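Local structure of formiminoglutamase (Trypanosoma cruzi, 4MYK) at residues A[39-44]-A[121-126]; A[145-150]-A[184-189]; A[179-184]-A[204-209]; A[234-239]-A[279-284]. The protein probably hydrolyses N-formimino-L-glutamate to glutamate and formamide, using a pair of manganese ions in an arginase-like active site. The protein carries 1 engineered substitution. All blocks are in the same frame, centred on the assembly; numbering follows the deposited sequence.

How the interactions relate
From the N terminus, interaction 1 comes first and closes a long loop, bringing the segment after strand 32-37 against the turn that leads into helix 125-135. Interactions 2 and 3 then cross: 145-150 pairs with 184-189, while 179-184, which shares Ala184 with interaction 2, reaches forward to 204-209. Interaction 4 follows in series, joining the ends of the neighbouring strands 231-236 and 274-280. Interactions 2, 3 and 4 lie on one parallel sheet, interaction 3 at its 204-207 edge and interaction 4 in its middle. Interactions 2 and 4 bind the same manganese and one of its waters, and Glu281 of interaction 4 holds the backbone of both segments of interaction 1.

Interaction 1: residues A[39-44]-A[121-126]; sequences YDEGCV and GNDQSA
Gly121 and Glu41 bury the most surface here, with Asp123 close behind, and the backbone does most of the gripping. Gly121 N donates to Tyr39 O (2.8 Å). Its CA lies against the next two carbonyls of 39-44, with the closer CA-H...O contact going to Glu41 O at 3.2 Å. Glu41 O also takes a hydrogen bond from Asp123 N (3.3 Å). Both segments follow the ends of parallel strands in the arginase/deacetylase fold, 39-44 as a loop and 121-126 as a short 3-10 turn running into helix 125-135. This is the region where the metal site is built, and Asn122 between the two donors is a manganese ligand. The Asp123 carboxylate lies alongside the turn at Glu41 and Gly42. Its OD1 sits 3.3 Å from Glu41 CB, and its OD2 is 3.6 Å from Gly42 CA. With CG set beside the backbone N of Asp123 (chi1 -70°), the carboxylate is brought back over the Glu41 carbonyl that its own N-H grips. At the far end Cys43 is tied to Cys250 by a disulfide, while Glu281 OE2 accepts from the backbone N of both Cys43 and Asn122.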
loop_
_atom_site.group_PDB
_atom_site.type_symbol
_atom_site.label_atom_id
_atom_site.label_comp_id
_atom_site.label_asym_id
_atom_site.label_seq_id
_atom_site.Cartn_x
_atom_site.Cartn_y
_atom_site.Cartn_z
ATOM N N TYR A 39 7.927 2.335 26.889
ATOM C CA TYR A 39 8.314 0.983 27.279
ATOM C C TYR A 39 7.932 -0.031 26.210
ATOM O O TYR A 39 6.884 0.077 25.588
ATOM C CB TYR A 39 7.710 0.607 28.636
ATOM C CG TYR A 39 8.165 1.535 29.734
ATOM C CD1 TYR A 39 9.318 1.270 30.461
ATOM C CD2 TYR A 39 7.458 2.698 30.023
ATOM C CE1 TYR A 39 9.746 2.141 31.457
ATOM C CE2 TYR A 39 7.874 3.576 31.019
ATOM C CZ TYR A 39 9.015 3.293 31.732
ATOM O OH TYR A 39 9.426 4.161 32.717
ATOM N N ASP A 40 8.794 -1.017 26.019
ATOM C CA ASP A 40 8.677 -1.972 24.926
ATOM C C ASP A 40 7.509 -2.928 25.053
ATOM O O ASP A 40 6.886 -3.283 24.061
ATOM C CB ASP A 40 9.953 -2.825 24.842
ATOM C CG ASP A 40 10.984 -2.263 23.881
ATOM O OD1 ASP A 40 11.971 -2.975 23.612
ATOM O OD2 ASP A 40 10.810 -1.125 23.388
ATOM N N GLU A 41 7.244 -3.371 26.275
ATOM C CA GLU A 41 6.451 -4.582 26.503
ATOM C C GLU A 41 5.070 -4.653 25.837
ATOM O O GLU A 41 4.214 -3.785 26.017
ATOM C CB GLU A 41 6.358 -4.885 27.998
ATOM C CG GLU A 41 7.688 -5.309 28.618
ATOM C CD GLU A 41 8.649 -4.143 28.887
ATOM O OE1 GLU A 41 8.235 -2.974 28.736
ATOM O OE2 GLU A 41 9.819 -4.406 29.261
ATOM N N GLY A 42 4.877 -5.722 25.072
ATOM C CA GLY A 42 3.652 -5.962 24.340
ATOM C C GLY A 42 3.928 -7.022 23.296
ATOM O O GLY A 42 4.326 -8.134 23.623
ATOM N N CYS A 43 3.749 -6.665 22.030
ATOM C CA CYS A 43 3.885 -7.627 20.936
ATOM C C CYS A 43 5.333 -8.068 20.667
ATOM O O CYS A 43 5.565 -9.080 19.993
ATOM C CB CYS A 43 3.235 -7.086 19.657
ATOM S SG CYS A 43 2.779 -8.373 18.502
ATOM N N VAL A 44 6.301 -7.313 21.187
ATOM C CA VAL A 44 7.702 -7.757 21.160
ATOM C C VAL A 44 7.818 -9.142 21.803
ATOM O O VAL A 44 8.724 -9.917 21.493
ATOM C CB VAL A 44 8.657 -6.757 21.869
ATOM C CG1 VAL A 44 8.336 -6.652 23.349
ATOM C CG2 VAL A 44 10.105 -7.178 21.672
ATOM N N GLY A 121 4.498 -0.288 24.186
ATOM C CA GLY A 121 3.792 -1.512 23.823
ATOM C C GLY A 121 2.398 -1.698 24.417
ATOM O O GLY A 121 1.996 -0.977 25.323
ATOM N N ASN A 122 1.675 -2.692 23.900
ATOM C CA ASN A 122 0.293 -3.010 24.290
ATOM C C ASN A 122 0.022 -2.961 25.787
ATOM O O ASN A 122 -1.106 -2.667 26.224
ATOM C CB ASN A 122 -0.093 -4.422 23.816
ATOM C CG ASN A 122 -0.133 -4.564 22.298
ATOM O OD1 ASN A 122 -0.619 -3.688 21.577
ATOM N ND2 ASN A 122 0.357 -5.694 21.812
ATOM N N ASP A 123 1.049 -3.281 26.569
ATOM C CA ASP A 123 0.878 -3.535 28.004
ATOM C C ASP A 123 0.395 -2.315 28.804
ATOM O O ASP A 123 -0.187 -2.459 29.878
ATOM C CB ASP A 123 2.155 -4.127 28.595
ATOM C CG ASP A 123 2.405 -5.556 28.119
ATOM O OD1 ASP A 123 3.376 -6.184 28.595
ATOM O OD2 ASP A 123 1.628 -6.062 27.278
ATOM N N GLN A 124 0.626 -1.124 28.255
ATOM C CA GLN A 124 0.145 0.119 28.838
ATOM C C GLN A 124 -1.379 0.119 29.010
ATOM O O GLN A 124 -1.914 0.850 29.845
ATOM C CB GLN A 124 0.562 1.299 27.953
ATOM C CG GLN A 124 -0.230 1.414 26.641
ATOM C CD GLN A 124 0.184 2.613 25.814
ATOM O OE1 GLN A 124 1.041 3.396 26.219
ATOM N NE2 GLN A 124 -0.418 2.763 24.648
ATOM N N SER A 125 -2.069 -0.697 28.214
ATOM C CA SER A 125 -3.524 -0.686 28.182
ATOM C C SER A 125 -4.132 -1.202 29.474
ATOM O O SER A 125 -5.242 -0.818 29.833
ATOM C CB SER A 125 -4.034 -1.513 27.014
ATOM O OG SER A 125 -3.382 -1.137 25.816
ATOM N N ALA A 126 -3.408 -2.076 30.170
ATOM C CA ALA A 126 -3.894 -2.598 31.441
ATOM C C ALA A 126 -4.020 -1.481 32.491
ATOM O O ALA A 126 -5.103 -1.262 33.032
ATOM C CB ALA A 126 -3.019 -3.740 31.931
#

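Interaction 2: residues A[145-150]-A[184-189]; sequences VDSHLD and ACQGSQ. With MN (manganese (II) ion), chain C.
Ser147 O takes the direct hydrogen bonds between these two segments. Gln186 N donates to it at 3.1 Å, and Gln189 NE2 adds a weak bond. A pair of CA-H...O contacts runs beside them: Ser147 CA meets Ala184 O at 3.5 Å, and Cys185 CA lies close to Asp146 O. Water 1 makes a further link, donating to Gln189 O and accepting from Leu149 N at 3.1 Å.

The side-chain packing is led by Gln189, whose amide lies obliquely across the imidazole of His148, the two planes 41° apart. Its CD is 3.5 Å from His148 CD2. On the Ser147 side chain, CB rests 3.5 Å from Gln186 NE2, an amide nitrogen that bonds to Val254 O, while OG is hydrogen-bonded to Asp238 O. The apolar share is small, with Leu149 CB against Cys185 CB at 4.4 Å.

Metal bonds make up the third group. Asp146 OD1 binds the manganese at 2.2 Å and His148 ND1 at 2.3 Å. Asp146 extends its CG opposite its backbone N (chi1 -164°), which lets OD1 also receive His148 N from above the carboxylate plane in an Asx turn; the turn thus sets one ligand against the other. Asp236, Asp238 and water 2 complete this six-bond shell, and Asp146 serves the second manganese too: the paired-metal centre of the arginase family, built on a loop at the end of a sheet strand.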
loop_
_atom_site.group_PDB
_atom_site.type_symbol
_atom_site.label_atom_id
_atom_site.label_comp_id
_atom_site.label_asym_id
_atom_site.label_seq_id
_atom_site.Cartn_x
_atom_site.Cartn_y
_atom_site.Cartn_z
ATOM N N VAL A 145 -8.799 -2.121 19.278
ATOM C CA VAL A 145 -8.461 -2.132 17.857
ATOM C C VAL A 145 -7.078 -2.759 17.705
ATOM O O VAL A 145 -6.064 -2.170 18.115
ATOM C CB VAL A 145 -8.434 -0.706 17.247
ATOM C CG1 VAL A 145 -8.136 -0.768 15.729
ATOM C CG2 VAL A 145 -9.751 0.019 17.523
ATOM N N ASP A 146 -7.041 -3.953 17.118
ATOM C CA ASP A 146 -5.851 -4.769 17.187
ATOM C C ASP A 146 -6.014 -5.942 16.246
ATOM O O ASP A 146 -7.058 -6.590 16.246
ATOM C CB ASP A 146 -5.685 -5.262 18.620
ATOM C CG ASP A 146 -4.317 -5.792 18.897
ATOM O OD1 ASP A 146 -3.540 -5.980 17.938
ATOM O OD2 ASP A 146 -4.022 -6.015 20.083
ATOM N N SER A 147 -4.989 -6.203 15.434
ATOM C CA SER A 147 -4.999 -7.359 14.536
ATOM C C SER A 147 -4.815 -8.626 15.355
ATOM O O SER A 147 -5.045 -9.735 14.880
ATOM C CB SER A 147 -3.914 -7.245 13.460
ATOM O OG SER A 147 -2.611 -7.227 14.011
ATOM N N HIS A 148 -4.394 -8.432 16.599
ATOM C CA HIS A 148 -4.138 -9.522 17.525
ATOM C C HIS A 148 -5.247 -9.608 18.571
ATOM O O HIS A 148 -5.861 -8.609 18.955
ATOM C CB HIS A 148 -2.768 -9.365 18.210
ATOM C CG HIS A 148 -1.618 -9.283 17.253
ATOM N ND1 HIS A 148 -0.950 -8.109 16.992
ATOM C CD2 HIS A 148 -1.030 -10.228 16.480
ATOM C CE1 HIS A 148 0.004 -8.331 16.104
ATOM N NE2 HIS A 148 -0.027 -9.610 15.773
ATOM N N LEU A 149 -5.502 -10.834 18.999
ATOM C CA LEU A 149 -6.405 -11.118 20.091
ATOM C C LEU A 149 -5.629 -12.058 21.007
ATOM O O LEU A 149 -5.711 -13.280 20.881
ATOM C CB LEU A 149 -7.692 -11.740 19.541
ATOM C CG LEU A 149 -8.538 -12.743 20.321
ATOM C CD1 LEU A 149 -8.580 -12.445 21.820
ATOM C CD2 LEU A 149 -9.938 -12.783 19.711
ATOM N N ASP A 150 -4.842 -11.461 21.901
ATOM C CA ASP A 150 -3.915 -12.193 22.764
ATOM C C ASP A 150 -4.315 -12.033 24.226
ATOM O O ASP A 150 -4.170 -10.958 24.814
ATOM C CB ASP A 150 -2.488 -11.690 22.541
ATOM C CG ASP A 150 -1.463 -12.482 23.314
ATOM O OD1 ASP A 150 -1.851 -13.257 24.210
ATOM O OD2 ASP A 150 -0.260 -12.322 23.031
ATOM N N ALA A 184 -11.258 -5.430 14.458
ATOM C CA ALA A 184 -10.335 -5.637 13.340
ATOM C C ALA A 184 -9.278 -6.682 13.655
ATOM O O ALA A 184 -8.156 -6.611 13.163
ATOM C CB ALA A 184 -9.672 -4.331 12.935
ATOM N N CYS A 185 -9.638 -7.647 14.488
ATOM C CA CYS A 185 -8.767 -8.778 14.746
ATOM C C CYS A 185 -8.729 -9.715 13.527
ATOM O O CYS A 185 -9.663 -9.745 12.721
ATOM C CB CYS A 185 -9.207 -9.515 16.017
ATOM S SG CYS A 185 -10.976 -9.849 16.094
ATOM N N GLN A 186 -7.638 -10.467 13.405
ATOM C CA GLN A 186 -7.381 -11.290 12.227
ATOM C C GLN A 186 -7.354 -12.797 12.560
ATOM O O GLN A 186 -6.543 -13.230 13.374
ATOM C CB GLN A 186 -6.083 -10.832 11.551
ATOM C CG GLN A 186 -6.215 -9.433 10.986
ATOM C CD GLN A 186 -4.997 -8.978 10.212
ATOM O OE1 GLN A 186 -4.248 -9.786 9.677
ATOM N NE2 GLN A 186 -4.796 -7.672 10.149
ATOM N N GLY A 187 -8.240 -13.577 11.934
ATOM C CA GLY A 187 -8.360 -15.002 12.216
ATOM C C GLY A 187 -7.106 -15.848 12.003
ATOM O O GLY A 187 -6.982 -16.946 12.545
ATOM N N SER A 188 -6.170 -15.334 11.216
ATOM C CA SER A 188 -4.898 -16.011 10.963
ATOM C C SER A 188 -3.912 -15.828 12.110
ATOM O O SER A 188 -2.841 -16.436 12.125
ATOM C CB SER A 188 -4.275 -15.448 9.695
ATOM O OG SER A 188 -4.332 -14.035 9.737
ATOM N N GLN A 189 -4.289 -14.976 13.057
ATOM C CA GLN A 189 -3.434 -14.577 14.168
ATOM C C GLN A 189 -4.153 -14.672 15.501
ATOM O O GLN A 189 -3.714 -14.054 16.470
ATOM C CB GLN A 189 -3.020 -13.112 14.013
ATOM C CG GLN A 189 -1.988 -12.834 12.961
ATOM C CD GLN A 189 -1.185 -11.605 13.303
ATOM O OE1 GLN A 189 0.048 -11.642 13.322
ATOM N NE2 GLN A 189 -1.881 -10.506 13.607
HETATM MN MN MN C . -1.364 -6.039 17.842
HETATM O O HOH W 1 -3.438 -13.195 18.748
HETATM O O HOH W 2 -0.551 -7.029 19.873
#

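Interaction 3: residues A[179-184]-A[204-209]; sequences RFVEFA and HLMWLS
The imidazole of His204 presents its edge to Phe180: Phe180 O lies in the ring plane, 3.3 Å from His204 CD2, and the neighbouring ring nitrogen NE2 is hydrogen-bonded to Lys178 O. Val181 CG2 packs against the same residue, 4.0 Å from His204 CB. The Phe183 ring receives the sulfur of Met206 obliquely, in a Met-aromatic contact with SD 4.9 Å from the ring centroid and 69° off its normal. The Trp207 indole has Leu205 CB over one face, toward the rim.

Met206 reaches Phe183 because its chain is extended beyond CG (chi2 -169°), which brings SD against the phenyl ring and to 3.9 Å from Val181 CG1. His204, Val181, Phe183 and Met206 all lie on one face of the sheet, which helix 216-227 covers.

Strands 180-183 and 204-207 run parallel, 18° apart, as the two strands of a beta-alpha-beta crossover through helix 192-200. In the arginase/deacetylase fold seen here, strand 204-207 is one of the two outermost strands of the chain's parallel sheet. Four backbone hydrogen bonds zip the pair, from His204 N to Phe180 O at 2.9 Å to Ala184 N to Met206 O at 2.7 Å. On the other face Glu182 and Leu205 lie side by side, Glu182 CG 3.8 Å from Leu205 CD2. Glu182 then bends away at chi2, and its OE1 accepts from Asn144 ND2. Beyond the strands Trp207 takes the N-cap position of helix 208-214, and Leu208 CD1 packs on Ala184 CB.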
loop_
_atom_site.group_PDB
_atom_site.type_symbol
_atom_site.label_atom_id
_atom_site.label_comp_id
_atom_site.label_asym_id
_atom_site.label_seq_id
_atom_site.Cartn_x
_atom_site.Cartn_y
_atom_site.Cartn_z
ATOM N N ARG A 179 -19.393 -5.474 27.336
ATOM C CA ARG A 179 -19.001 -4.144 26.863
ATOM C C ARG A 179 -17.557 -4.097 26.365
ATOM O O ARG A 179 -16.928 -3.047 26.327
ATOM C CB ARG A 179 -19.280 -3.089 27.932
ATOM C CG ARG A 179 -20.779 -2.888 28.137
ATOM C CD ARG A 179 -21.083 -2.002 29.319
ATOM N NE ARG A 179 -20.546 -0.659 29.152
ATOM C CZ ARG A 179 -20.725 0.317 30.033
ATOM N NH1 ARG A 179 -21.429 0.086 31.133
ATOM N NH2 ARG A 179 -20.206 1.515 29.817
ATOM N N PHE A 180 -17.062 -5.262 25.957
ATOM C CA PHE A 180 -15.722 -5.378 25.399
ATOM C C PHE A 180 -15.739 -5.842 23.945
ATOM O O PHE A 180 -16.331 -6.861 23.606
ATOM C CB PHE A 180 -14.846 -6.294 26.256
ATOM C CG PHE A 180 -13.493 -6.549 25.668
ATOM C CD1 PHE A 180 -12.589 -5.519 25.512
ATOM C CD2 PHE A 180 -13.124 -7.819 25.277
ATOM C CE1 PHE A 180 -11.340 -5.756 24.964
ATOM C CE2 PHE A 180 -11.874 -8.057 24.732
ATOM C CZ PHE A 180 -10.985 -7.027 24.579
ATOM N N VAL A 181 -15.084 -5.076 23.085
ATOM C CA VAL A 181 -15.007 -5.423 21.675
ATOM C C VAL A 181 -13.555 -5.544 21.200
ATOM O O VAL A 181 -12.724 -4.674 21.460
ATOM C CB VAL A 181 -15.766 -4.410 20.794
ATOM C CG1 VAL A 181 -15.609 -4.764 19.325
ATOM C CG2 VAL A 181 -17.231 -4.367 21.187
ATOM N N GLU A 182 -13.265 -6.656 20.532
ATOM C CA GLU A 182 -12.024 -6.834 19.795
ATOM C C GLU A 182 -12.329 -6.393 18.378
ATOM O O GLU A 182 -13.185 -6.974 17.718
ATOM C CB GLU A 182 -11.602 -8.302 19.793
ATOM C CG GLU A 182 -11.322 -8.885 21.174
ATOM C CD GLU A 182 -9.912 -8.602 21.674
ATOM O OE1 GLU A 182 -9.275 -7.641 21.205
ATOM O OE2 GLU A 182 -9.434 -9.352 22.552
ATOM N N PHE A 183 -11.643 -5.355 17.922
ATOM C CA PHE A 183 -11.979 -4.722 16.657
ATOM C C PHE A 183 -10.885 -4.881 15.611
ATOM O O PHE A 183 -9.736 -4.518 15.850
ATOM C CB PHE A 183 -12.256 -3.243 16.882
ATOM C CG PHE A 183 -12.964 -2.591 15.746
ATOM C CD1 PHE A 183 -12.249 -2.037 14.690
ATOM C CD2 PHE A 183 -14.348 -2.543 15.716
ATOM C CE1 PHE A 183 -12.899 -1.443 13.630
ATOM C CE2 PHE A 183 -15.008 -1.946 14.657
ATOM C CZ PHE A 183 -14.286 -1.392 13.615
ATOM N N ALA A 184 -11.258 -5.430 14.458
ATOM C CA ALA A 184 -10.335 -5.637 13.340
ATOM C C ALA A 184 -9.278 -6.682 13.655
ATOM O O ALA A 184 -8.156 -6.611 13.163
ATOM C CB ALA A 184 -9.672 -4.331 12.935
ATOM N N HIS A 204 -17.087 -9.298 22.315
ATOM C CA HIS A 204 -17.461 -9.344 20.909
ATOM C C HIS A 204 -16.249 -9.325 19.994
ATOM O O HIS A 204 -15.344 -8.503 20.147
ATOM C CB HIS A 204 -18.401 -8.182 20.575
ATOM C CG HIS A 204 -19.480 -7.981 21.589
ATOM N ND1 HIS A 204 -20.783 -8.371 21.379
ATOM C CD2 HIS A 204 -19.439 -7.468 22.841
ATOM C CE1 HIS A 204 -21.502 -8.091 22.450
ATOM N NE2 HIS A 204 -20.709 -7.547 23.354
ATOM N N LEU A 205 -16.244 -10.246 19.036
ATOM C CA LEU A 205 -15.208 -10.278 18.016
ATOM C C LEU A 205 -15.714 -9.645 16.738
ATOM O O LEU A 205 -16.693 -10.103 16.159
ATOM C CB LEU A 205 -14.762 -11.711 17.737
ATOM C CG LEU A 205 -14.383 -12.556 18.954
ATOM C CD1 LEU A 205 -13.719 -13.853 18.496
ATOM C CD2 LEU A 205 -13.468 -11.794 19.881
ATOM N N MET A 206 -15.036 -8.581 16.314
ATOM C CA MET A 206 -15.332 -7.914 15.054
ATOM C C MET A 206 -14.172 -8.046 14.065
ATOM O O MET A 206 -13.347 -7.137 13.932
ATOM C CB MET A 206 -15.661 -6.449 15.308
ATOM C CG MET A 206 -17.040 -6.272 15.914
ATOM S SD MET A 206 -17.619 -4.576 15.966
ATOM C CE MET A 206 -19.292 -4.871 16.499
ATOM N N TRP A 207 -14.121 -9.195 13.385
ATOM C CA TRP A 207 -13.004 -9.559 12.510
ATOM C C TRP A 207 -12.782 -8.516 11.439
ATOM O O TRP A 207 -13.725 -7.861 11.006
ATOM C CB TRP A 207 -13.255 -10.909 11.835
ATOM C CG TRP A 207 -13.445 -12.046 12.781
ATOM C CD1 TRP A 207 -14.611 -12.679 13.068
ATOM C CD2 TRP A 207 -12.434 -12.683 13.583
ATOM N NE1 TRP A 207 -14.395 -13.676 13.989
ATOM C CE2 TRP A 207 -13.065 -13.697 14.320
ATOM C CE3 TRP A 207 -11.054 -12.491 13.747
ATOM C CZ2 TRP A 207 -12.368 -14.520 15.207
ATOM C CZ3 TRP A 207 -10.364 -13.314 14.629
ATOM C CH2 TRP A 207 -11.021 -14.313 15.343
ATOM N N LEU A 208 -11.528 -8.359 11.024
ATOM C CA LEU A 208 -11.175 -7.417 9.964
ATOM C C LEU A 208 -12.152 -7.494 8.775
ATOM O O LEU A 208 -12.706 -6.481 8.348
ATOM C CB LEU A 208 -9.730 -7.664 9.505
ATOM C CG LEU A 208 -9.165 -6.771 8.397
ATOM C CD1 LEU A 208 -9.214 -5.306 8.795
ATOM C CD2 LEU A 208 -7.759 -7.186 8.033
ATOM N N SER A 209 -12.373 -8.708 8.272
ATOM C CA SER A 209 -13.226 -8.935 7.114
ATOM C C SER A 209 -14.618 -8.312 7.267
ATOM O O SER A 209 -15.193 -7.809 6.307
ATOM C CB SER A 209 -13.323 -10.437 6.795
ATOM O OG SER A 209 -13.835 -11.173 7.888
#

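Interaction 4: residues A[234-239]-A[279-284]; sequences SFDVDS and MSELNP. With MN (manganese (II) ion), chain C.
Phe235 pairs with Met279, and Asp236 with Ser280, in parallel register, so Ser280 N donates to Phe235 O at 3.1 Å and Val237 N returns a nearly straight bond to Ser280 O (174°). Val237 then wedges into the 279-284 segment: CG1 meets Met279 CG at 3.5 Å, and CG2 lies 3.1 Å from Ser280 O. Met298 of helix 290-306 also packs on Val237. Just past the strand end, Glu281 crosses Asp236 at a slant, its CG 3.3 Å from Asp236 OD1, and runs beside Asp238.

These aspartates form a DxD pattern at the end of a sheet strand that supplies manganese ligands, as in arginase-like enzymes. Asp236 OD2 binds the metal at 2.3 Å, and Asp238 grips it with both carboxylate oxygens. Asp236 OD1 accepts from Asp238 N in an Asx turn, which, with the metal bond, helps fix the rotation of the first carboxylate and places the second residue. Water 3 bridges the carboxylates of Asp238 and Glu281, donating to Asp238 OD2 (2.6 Å) and to Glu281 OE1 (2.8 Å). Glu281 OE1 also takes Ser249 OG, while its OE2 turns to the 39-44 and 121-126 backbones.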
loop_
_atom_site.group_PDB
_atom_site.type_symbol
_atom_site.label_atom_id
_atom_site.label_comp_id
_atom_site.label_asym_id
_atom_site.label_seq_id
_atom_site.Cartn_x
_atom_site.Cartn_y
_atom_site.Cartn_z
ATOM N N SER A 234 -8.858 2.095 22.572
ATOM C CA SER A 234 -7.496 1.557 22.577
ATOM C C SER A 234 -7.087 1.146 21.166
ATOM O O SER A 234 -7.643 0.201 20.596
ATOM C CB SER A 234 -7.398 0.352 23.521
ATOM O OG SER A 234 -6.055 -0.060 23.716
ATOM N N PHE A 235 -6.118 1.855 20.604
ATOM C CA PHE A 235 -5.768 1.663 19.199
ATOM C C PHE A 235 -4.371 1.103 18.986
ATOM O O PHE A 235 -3.413 1.867 18.903
ATOM C CB PHE A 235 -5.879 2.979 18.435
ATOM C CG PHE A 235 -6.236 2.804 16.984
ATOM C CD1 PHE A 235 -5.581 1.870 16.205
ATOM C CD2 PHE A 235 -7.245 3.566 16.402
ATOM C CE1 PHE A 235 -5.908 1.708 14.876
ATOM C CE2 PHE A 235 -7.573 3.407 15.061
ATOM C CZ PHE A 235 -6.908 2.480 14.305
ATOM N N ASP A 236 -4.257 -0.219 18.878
ATOM C CA ASP A 236 -2.983 -0.838 18.511
ATOM C C ASP A 236 -2.742 -0.551 17.040
ATOM O O ASP A 236 -3.544 -0.939 16.203
ATOM C CB ASP A 236 -3.018 -2.345 18.757
ATOM C CG ASP A 236 -1.690 -3.033 18.434
ATOM O OD1 ASP A 236 -0.892 -2.515 17.626
ATOM O OD2 ASP A 236 -1.443 -4.105 19.006
ATOM N N VAL A 237 -1.651 0.140 16.722
ATOM C CA VAL A 237 -1.431 0.559 15.340
ATOM C C VAL A 237 -0.960 -0.572 14.399
ATOM O O VAL A 237 -0.915 -0.391 13.172
ATOM C CB VAL A 237 -0.535 1.824 15.240
ATOM C CG1 VAL A 237 -1.221 3.003 15.900
ATOM C CG2 VAL A 237 0.828 1.581 15.861
ATOM N N ASP A 238 -0.633 -1.738 14.966
ATOM C CA ASP A 238 -0.303 -2.899 14.140
ATOM C C ASP A 238 -1.573 -3.568 13.599
ATOM O O ASP A 238 -1.524 -4.654 13.010
ATOM C CB ASP A 238 0.628 -3.881 14.868
ATOM C CG ASP A 238 -0.083 -4.730 15.912
ATOM O OD1 ASP A 238 -1.331 -4.850 15.867
ATOM O OD2 ASP A 238 0.622 -5.299 16.779
ATOM N N SER A 239 -2.707 -2.896 13.800
ATOM C CA SER A 239 -3.976 -3.279 13.186
ATOM C C SER A 239 -4.117 -2.681 11.778
ATOM O O SER A 239 -5.066 -2.979 11.052
ATOM C CB SER A 239 -5.131 -2.812 14.057
ATOM O OG SER A 239 -5.150 -1.406 14.111
ATOM N N MET A 279 -2.650 4.545 22.231
ATOM C CA MET A 279 -2.159 4.184 20.909
ATOM C C MET A 279 -0.904 3.390 21.141
ATOM O O MET A 279 0.044 3.903 21.725
ATOM C CB MET A 279 -1.840 5.441 20.101
ATOM C CG MET A 279 -1.457 5.195 18.656
ATOM S SD MET A 279 -1.162 6.741 17.747
ATOM C CE MET A 279 -2.785 7.509 17.875
ATOM N N SER A 280 -0.905 2.138 20.693
ATOM C CA SER A 280 0.147 1.190 21.052
ATOM C C SER A 280 0.935 0.685 19.865
ATOM O O SER A 280 0.424 0.655 18.755
ATOM C CB SER A 280 -0.458 -0.023 21.770
ATOM O OG SER A 280 -0.789 0.284 23.105
ATOM N N GLU A 281 2.182 0.286 20.133
ATOM C CA GLU A 281 3.008 -0.511 19.216
ATOM C C GLU A 281 3.798 0.269 18.147
ATOM O O GLU A 281 4.436 -0.329 17.283
ATOM C CB GLU A 281 2.195 -1.671 18.609
ATOM C CG GLU A 281 1.711 -2.704 19.649
ATOM C CD GLU A 281 2.867 -3.449 20.291
ATOM O OE1 GLU A 281 3.915 -3.579 19.624
ATOM O OE2 GLU A 281 2.732 -3.902 21.450
ATOM N N LEU A 282 3.779 1.598 18.230
ATOM C CA LEU A 282 4.594 2.422 17.336
ATOM C C LEU A 282 6.072 2.152 17.601
ATOM O O LEU A 282 6.542 2.291 18.730
ATOM C CB LEU A 282 4.288 3.921 17.497
ATOM C CG LEU A 282 4.998 4.832 16.491
ATOM C CD1 LEU A 282 4.502 4.524 15.100
ATOM C CD2 LEU A 282 4.786 6.305 16.806
ATOM N N ASN A 283 6.795 1.782 16.547
ATOM C CA ASN A 283 8.155 1.275 16.673
ATOM C C ASN A 283 9.104 1.838 15.588
ATOM O O ASN A 283 9.205 1.289 14.479
ATOM C CB ASN A 283 8.111 -0.249 16.633
ATOM C CG ASN A 283 9.428 -0.871 16.962
ATOM O OD1 ASN A 283 10.485 -0.274 16.732
ATOM N ND2 ASN A 283 9.386 -2.086 17.493
ATOM N N PRO A 284 9.791 2.953 15.908
ATOM C CA PRO A 284 10.605 3.707 14.941
ATOM C C PRO A 284 11.877 2.982 14.534
ATOM O O PRO A 284 12.500 3.372 13.544
ATOM C CB PRO A 284 10.945 4.997 15.693
ATOM C CG PRO A 284 9.889 5.101 16.764
ATOM C CD PRO A 284 9.618 3.689 17.173
HETATM MN MN MN C . -1.364 -6.039 17.842
HETATM O O HOH W 3 3.039 -4.545 17.102
HETATM O O HOH W 2 -0.551 -7.029 19.873
#